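Local structure of adenosyl-chloride synthase (Thermotoga maritima, 2ZBV) at residues A90-E102 / L153-V165. The protein probably acts on S-adenosyl-L-methionine, as a hydrolase or halogenase, and binds adenosine. Sequence-based numbering, arbitrary orientation.
Sequences APDNGVLTVVAEE and LSYEVLKMRKPVV
The phenol ring of Tyr155 meets the methyl of Ala100 at its hydroxyl end: CB of Ala100 comes in obliquely, 3.7 Å from CZ of Tyr155. At the ring's edge, in its plane, a water joins Tyr155 OH to the carbonyl oxygen of Thr97 in the first turn of helix 97-103. The carboxylate of Asp92 is the second flat group. CG anti to the backbone N, chi1 180°, brings its OD1 to the backbone N-H of Glu156. That bond, 2.8 Å from Glu156 N to Asp92 OD1, arrives on the syn side, 20° out of the carboxylate plane. A second water donates to Asp92 OD1 and to Glu156 O and accepts the N-H of Gly94, while a third links Asp92 OD2 to Ser154 O. The carboxylates of Asp92 and Glu156 are turned 75° apart; Glu156 bends at chi2, and its CG lies 3.5 Å from Asp92 OD2. Gly94 lies close against the extended backbone of residues 156-158, its CA making a CA-H...O contact with Glu156 O; a CB here would clash with Leu158 CG. Farther along, Thr97 OG1 accepts the N-H of Leu158 at 2.9 Å and donates to Gly94 O at 2.6 Å, within the type I turn from Gly94 to Thr97. A valine in place of Thr97 would probably leave the Leu158 N-H without its acceptor and remove the second donor to Gly94 O. The side chain of Asn93, bonded to Val67 O, lies about 4 Å from that of Asp68, which binds adenosine. The contact thus lays the extended linker, on its way to strand 164-166 of the C-terminal β-structure, along the N-terminal domain. Tyr155 and Ala100 also reach Met80 of strand 77-82, and selenomethionine Met160 touches Arg44 and His48 of helix 43-54.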
loop_
_atom_site.group_PDB
_atom_site.type_symbol
_atom_site.label_atom_id
_atom_site.label_comp_id
_atom_site.label_asym_id
_atom_site.label_seq_id
_atom_site.Cartn_x
_atom_site.Cartn_y
_atom_site.Cartn_z
ATOM N N ALA A 90 8.086 -18.419 9.811
ATOM C CA ALA A 90 8.476 -17.254 10.594
ATOM C C ALA A 90 9.648 -17.470 11.549
ATOM O O ALA A 90 10.112 -18.595 11.755
ATOM C CB ALA A 90 7.274 -16.774 11.393
ATOM N N PRO A 91 10.156 -16.374 12.133
ATOM C CA PRO A 91 11.266 -16.500 13.076
ATOM C C PRO A 91 10.684 -16.995 14.394
ATOM O O PRO A 91 9.517 -16.732 14.702
ATOM C CB PRO A 91 11.800 -15.071 13.176
ATOM C CG PRO A 91 10.569 -14.236 12.956
ATOM C CD PRO A 91 9.918 -14.957 11.793
ATOM N N ASP A 92 11.487 -17.719 15.162
ATOM C CA ASP A 92 11.046 -18.243 16.450
ATOM C C ASP A 92 11.191 -17.155 17.525
ATOM O O ASP A 92 11.989 -17.291 18.452
ATOM C CB ASP A 92 11.886 -19.481 16.815
ATOM C CG ASP A 92 11.497 -20.084 18.152
ATOM O OD1 ASP A 92 10.283 -20.163 18.446
ATOM O OD2 ASP A 92 12.405 -20.489 18.909
ATOM N N ASN A 93 10.418 -16.078 17.398
ATOM C CA ASN A 93 10.494 -14.977 18.358
ATOM C C ASN A 93 9.179 -14.680 19.069
ATOM O O ASN A 93 9.043 -13.641 19.715
ATOM C CB ASN A 93 10.980 -13.703 17.662
ATOM C CG ASN A 93 10.036 -13.250 16.557
ATOM O OD1 ASN A 93 8.922 -13.767 16.425
ATOM N ND2 ASN A 93 10.478 -12.283 15.761
ATOM N N GLY A 94 8.206 -15.577 18.942
ATOM C CA GLY A 94 6.933 -15.361 19.605
ATOM C C GLY A 94 5.827 -14.792 18.728
ATOM O O GLY A 94 4.685 -14.694 19.175
ATOM N N VAL A 95 6.140 -14.413 17.490
ATOM C CA VAL A 95 5.109 -13.860 16.612
ATOM C C VAL A 95 3.969 -14.860 16.342
ATOM O O VAL A 95 2.826 -14.461 16.094
ATOM C CB VAL A 95 5.715 -13.341 15.265
ATOM C CG1 VAL A 95 6.239 -14.503 14.401
ATOM C CG2 VAL A 95 4.664 -12.535 14.510
ATOM N N LEU A 96 4.265 -16.158 16.424
ATOM C CA LEU A 96 3.246 -17.188 16.191
ATOM C C LEU A 96 2.526 -17.610 17.468
ATOM O O LEU A 96 1.799 -18.606 17.473
ATOM C CB LEU A 96 3.873 -18.427 15.543
ATOM C CG LEU A 96 4.555 -18.210 14.188
ATOM C CD1 LEU A 96 5.080 -19.537 13.651
ATOM C CD2 LEU A 96 3.563 -17.576 13.211
ATOM N N THR A 97 2.719 -16.847 18.539
ATOM C CA THR A 97 2.105 -17.151 19.828
ATOM C C THR A 97 0.586 -17.317 19.808
ATOM O O THR A 97 0.062 -18.311 20.327
ATOM C CB THR A 97 2.445 -16.070 20.877
ATOM O OG1 THR A 97 3.836 -16.134 21.197
ATOM C CG2 THR A 97 1.634 -16.275 22.150
ATOM N N VAL A 98 -0.121 -16.355 19.214
ATOM C CA VAL A 98 -1.579 -16.410 19.186
ATOM C C VAL A 98 -2.155 -17.546 18.335
ATOM O O VAL A 98 -3.040 -18.264 18.795
ATOM C CB VAL A 98 -2.188 -15.051 18.740
ATOM C CG1 VAL A 98 -3.703 -15.062 18.964
ATOM C CG2 VAL A 98 -1.551 -13.899 19.534
ATOM N N VAL A 99 -1.673 -17.727 17.107
ATOM C CA VAL A 99 -2.203 -18.819 16.288
ATOM C C VAL A 99 -1.922 -20.170 16.950
ATOM O O VAL A 99 -2.764 -21.068 16.919
ATOM C CB VAL A 99 -1.609 -18.839 14.863
ATOM C CG1 VAL A 99 -2.182 -17.692 14.047
ATOM C CG2 VAL A 99 -0.078 -18.767 14.924
ATOM N N ALA A 100 -0.739 -20.304 17.549
ATOM C CA ALA A 100 -0.356 -21.533 18.243
ATOM C C ALA A 100 -1.329 -21.822 19.385
ATOM O O ALA A 100 -1.771 -22.952 19.568
ATOM C CB ALA A 100 1.055 -21.405 18.808
ATOM N N GLU A 101 -1.647 -20.786 20.152
ATOM C CA GLU A 101 -2.544 -20.911 21.293
ATOM C C GLU A 101 -4.001 -21.133 20.897
ATOM O O GLU A 101 -4.703 -21.927 21.523
ATOM C CB GLU A 101 -2.431 -19.659 22.172
ATOM C CG GLU A 101 -3.441 -19.578 23.312
ATOM C CD GLU A 101 -3.236 -20.651 24.373
ATOM O OE1 GLU A 101 -4.033 -20.692 25.337
ATOM O OE2 GLU A 101 -2.281 -21.449 24.249
ATOM N N GLU A 102 -4.450 -20.446 19.852
ATOM C CA GLU A 102 -5.834 -20.555 19.402
ATOM C C GLU A 102 -6.153 -21.780 18.556
ATOM O O GLU A 102 -7.237 -22.354 18.671
ATOM C CB GLU A 102 -6.225 -19.305 18.615
ATOM C CG GLU A 102 -6.162 -18.008 19.408
ATOM C CD GLU A 102 -7.119 -17.990 20.585
ATOM O OE1 GLU A 102 -8.275 -18.438 20.423
ATOM O OE2 GLU A 102 -6.719 -17.516 21.671
ATOM N N LEU A 153 10.430 -29.392 19.572
ATOM C CA LEU A 153 9.393 -29.744 20.531
ATOM C C LEU A 153 8.836 -28.521 21.241
ATOM O O LEU A 153 7.815 -28.599 21.930
ATOM C CB LEU A 153 9.945 -30.744 21.551
ATOM C CG LEU A 153 10.590 -31.994 20.939
ATOM C CD1 LEU A 153 11.066 -32.911 22.053
ATOM C CD2 LEU A 153 9.588 -32.719 20.032
ATOM N N SER A 154 9.506 -27.387 21.070
ATOM C CA SER A 154 9.060 -26.156 21.696
ATOM C C SER A 154 9.283 -24.963 20.779
ATOM O O SER A 154 9.937 -25.067 19.737
ATOM C CB SER A 154 9.792 -25.930 23.021
ATOM O OG SER A 154 11.180 -25.742 22.806
ATOM N N TYR A 155 8.729 -23.828 21.186
ATOM C CA TYR A 155 8.843 -22.594 20.429
ATOM C C TYR A 155 8.745 -21.457 21.435
ATOM O O TYR A 155 8.162 -21.627 22.501
ATOM C CB TYR A 155 7.709 -22.525 19.403
ATOM C CG TYR A 155 6.325 -22.497 20.017
ATOM C CD1 TYR A 155 5.711 -21.289 20.325
ATOM C CD2 TYR A 155 5.636 -23.677 20.304
ATOM C CE1 TYR A 155 4.448 -21.244 20.900
ATOM C CE2 TYR A 155 4.362 -23.644 20.884
ATOM C CZ TYR A 155 3.778 -22.419 21.177
ATOM O OH TYR A 155 2.526 -22.344 21.742
ATOM N N GLU A 156 9.333 -20.308 21.113
ATOM C CA GLU A 156 9.290 -19.162 22.016
ATOM C C GLU A 156 7.864 -18.641 22.123
ATOM O O GLU A 156 7.153 -18.545 21.127
ATOM C CB GLU A 156 10.210 -18.044 21.517
ATOM C CG GLU A 156 11.699 -18.356 21.636
ATOM C CD GLU A 156 12.148 -18.519 23.080
ATOM O OE1 GLU A 156 11.979 -17.564 23.867
ATOM O OE2 GLU A 156 12.667 -19.601 23.432
ATOM N N VAL A 157 7.451 -18.305 23.337
ATOM C CA VAL A 157 6.106 -17.805 23.571
ATOM C C VAL A 157 6.127 -16.415 24.188
ATOM O O VAL A 157 6.932 -16.137 25.072
ATOM C CB VAL A 157 5.326 -18.745 24.517
ATOM C CG1 VAL A 157 3.955 -18.166 24.818
ATOM C CG2 VAL A 157 5.193 -20.126 23.882
ATOM N N LEU A 158 5.242 -15.547 23.708
ATOM C CA LEU A 158 5.132 -14.192 24.231
ATOM C C LEU A 158 4.333 -14.232 25.525
ATOM O O LEU A 158 3.211 -14.744 25.554
ATOM C CB LEU A 158 4.404 -13.282 23.237
ATOM C CG LEU A 158 5.147 -12.831 21.981
ATOM C CD1 LEU A 158 4.236 -11.929 21.154
ATOM C CD2 LEU A 158 6.414 -12.086 22.380
ATOM N N LYS A 159 4.904 -13.699 26.596
ATOM C CA LYS A 159 4.200 -13.681 27.868
ATOM C C LYS A 159 3.012 -12.737 27.756
ATOM O O LYS A 159 3.179 -11.545 27.509
ATOM C CB LYS A 159 5.133 -13.221 28.994
ATOM C CG LYS A 159 6.201 -14.240 29.367
ATOM C CD LYS A 159 7.086 -13.735 30.499
ATOM C CE LYS A 159 8.134 -14.771 30.878
ATOM N NZ LYS A 159 8.978 -15.148 29.708
HETATM N N MSE A 160 1.810 -13.279 27.922
HETATM C CA MSE A 160 0.599 -12.473 27.842
HETATM C C MSE A 160 -0.348 -12.801 28.980
HETATM O O MSE A 160 -0.571 -13.968 29.294
HETATM C CB MSE A 160 -0.140 -12.730 26.532
HETATM C CG MSE A 160 0.701 -12.644 25.285
HETATM SE SE MSE A 160 -0.428 -12.848 23.731
HETATM C CE MSE A 160 0.086 -11.237 22.778
ATOM N N ARG A 161 -0.914 -11.766 29.588
ATOM C CA ARG A 161 -1.864 -11.949 30.674
ATOM C C ARG A 161 -3.220 -12.239 30.038
ATOM O O ARG A 161 -3.888 -11.327 29.548
ATOM C CB ARG A 161 -1.938 -10.679 31.524
ATOM C CG ARG A 161 -2.984 -10.713 32.624
ATOM C CD ARG A 161 -3.065 -9.370 33.331
ATOM N NE ARG A 161 -4.145 -9.326 34.313
ATOM C CZ ARG A 161 -4.196 -10.080 35.408
ATOM N NH1 ARG A 161 -3.224 -10.944 35.673
ATOM N NH2 ARG A 161 -5.222 -9.967 36.240
ATOM N N LYS A 162 -3.614 -13.510 30.033
ATOM C CA LYS A 162 -4.887 -13.919 29.445
ATOM C C LYS A 162 -6.067 -13.117 29.980
ATOM O O LYS A 162 -6.179 -12.884 31.183
ATOM C CB LYS A 162 -5.142 -15.410 29.702
ATOM C CG LYS A 162 -6.610 -15.814 29.556
ATOM C CD LYS A 162 -6.885 -16.658 28.321
ATOM C CE LYS A 162 -6.551 -18.120 28.563
ATOM N NZ LYS A 162 -7.018 -18.979 27.439
ATOM N N PRO A 163 -6.965 -12.678 29.084
ATOM C CA PRO A 163 -8.126 -11.908 29.532
ATOM C C PRO A 163 -9.050 -12.828 30.323
ATOM O O PRO A 163 -9.411 -13.909 29.856
ATOM C CB PRO A 163 -8.750 -11.435 28.221
ATOM C CG PRO A 163 -8.434 -12.554 27.286
ATOM C CD PRO A 163 -6.989 -12.860 27.623
ATOM N N VAL A 164 -9.417 -12.405 31.525
ATOM C CA VAL A 164 -10.293 -13.209 32.363
ATOM C C VAL A 164 -11.516 -12.433 32.822
ATOM O O VAL A 164 -11.537 -11.202 32.794
ATOM C CB VAL A 164 -9.555 -13.714 33.622
ATOM C CG1 VAL A 164 -8.396 -14.621 33.226
ATOM C CG2 VAL A 164 -9.060 -12.527 34.435
ATOM N N VAL A 165 -12.535 -13.172 33.240
ATOM C CA VAL A 165 -13.763 -12.583 33.746
ATOM C C VAL A 165 -13.708 -12.687 35.263
ATOM O O VAL A 165 -13.594 -13.785 35.808
ATOM C CB VAL A 165 -15.003 -13.349 33.253
ATOM C CG1 VAL A 165 -16.246 -12.835 33.963
ATOM C CG2 VAL A 165 -15.146 -13.192 31.755
HETATM O O HOH W 1 8.122 -18.397 18.608
HETATM O O HOH W 2 12.196 -23.726 18.933
HETATM O O HOH W 3 1.409 -19.802 22.096
#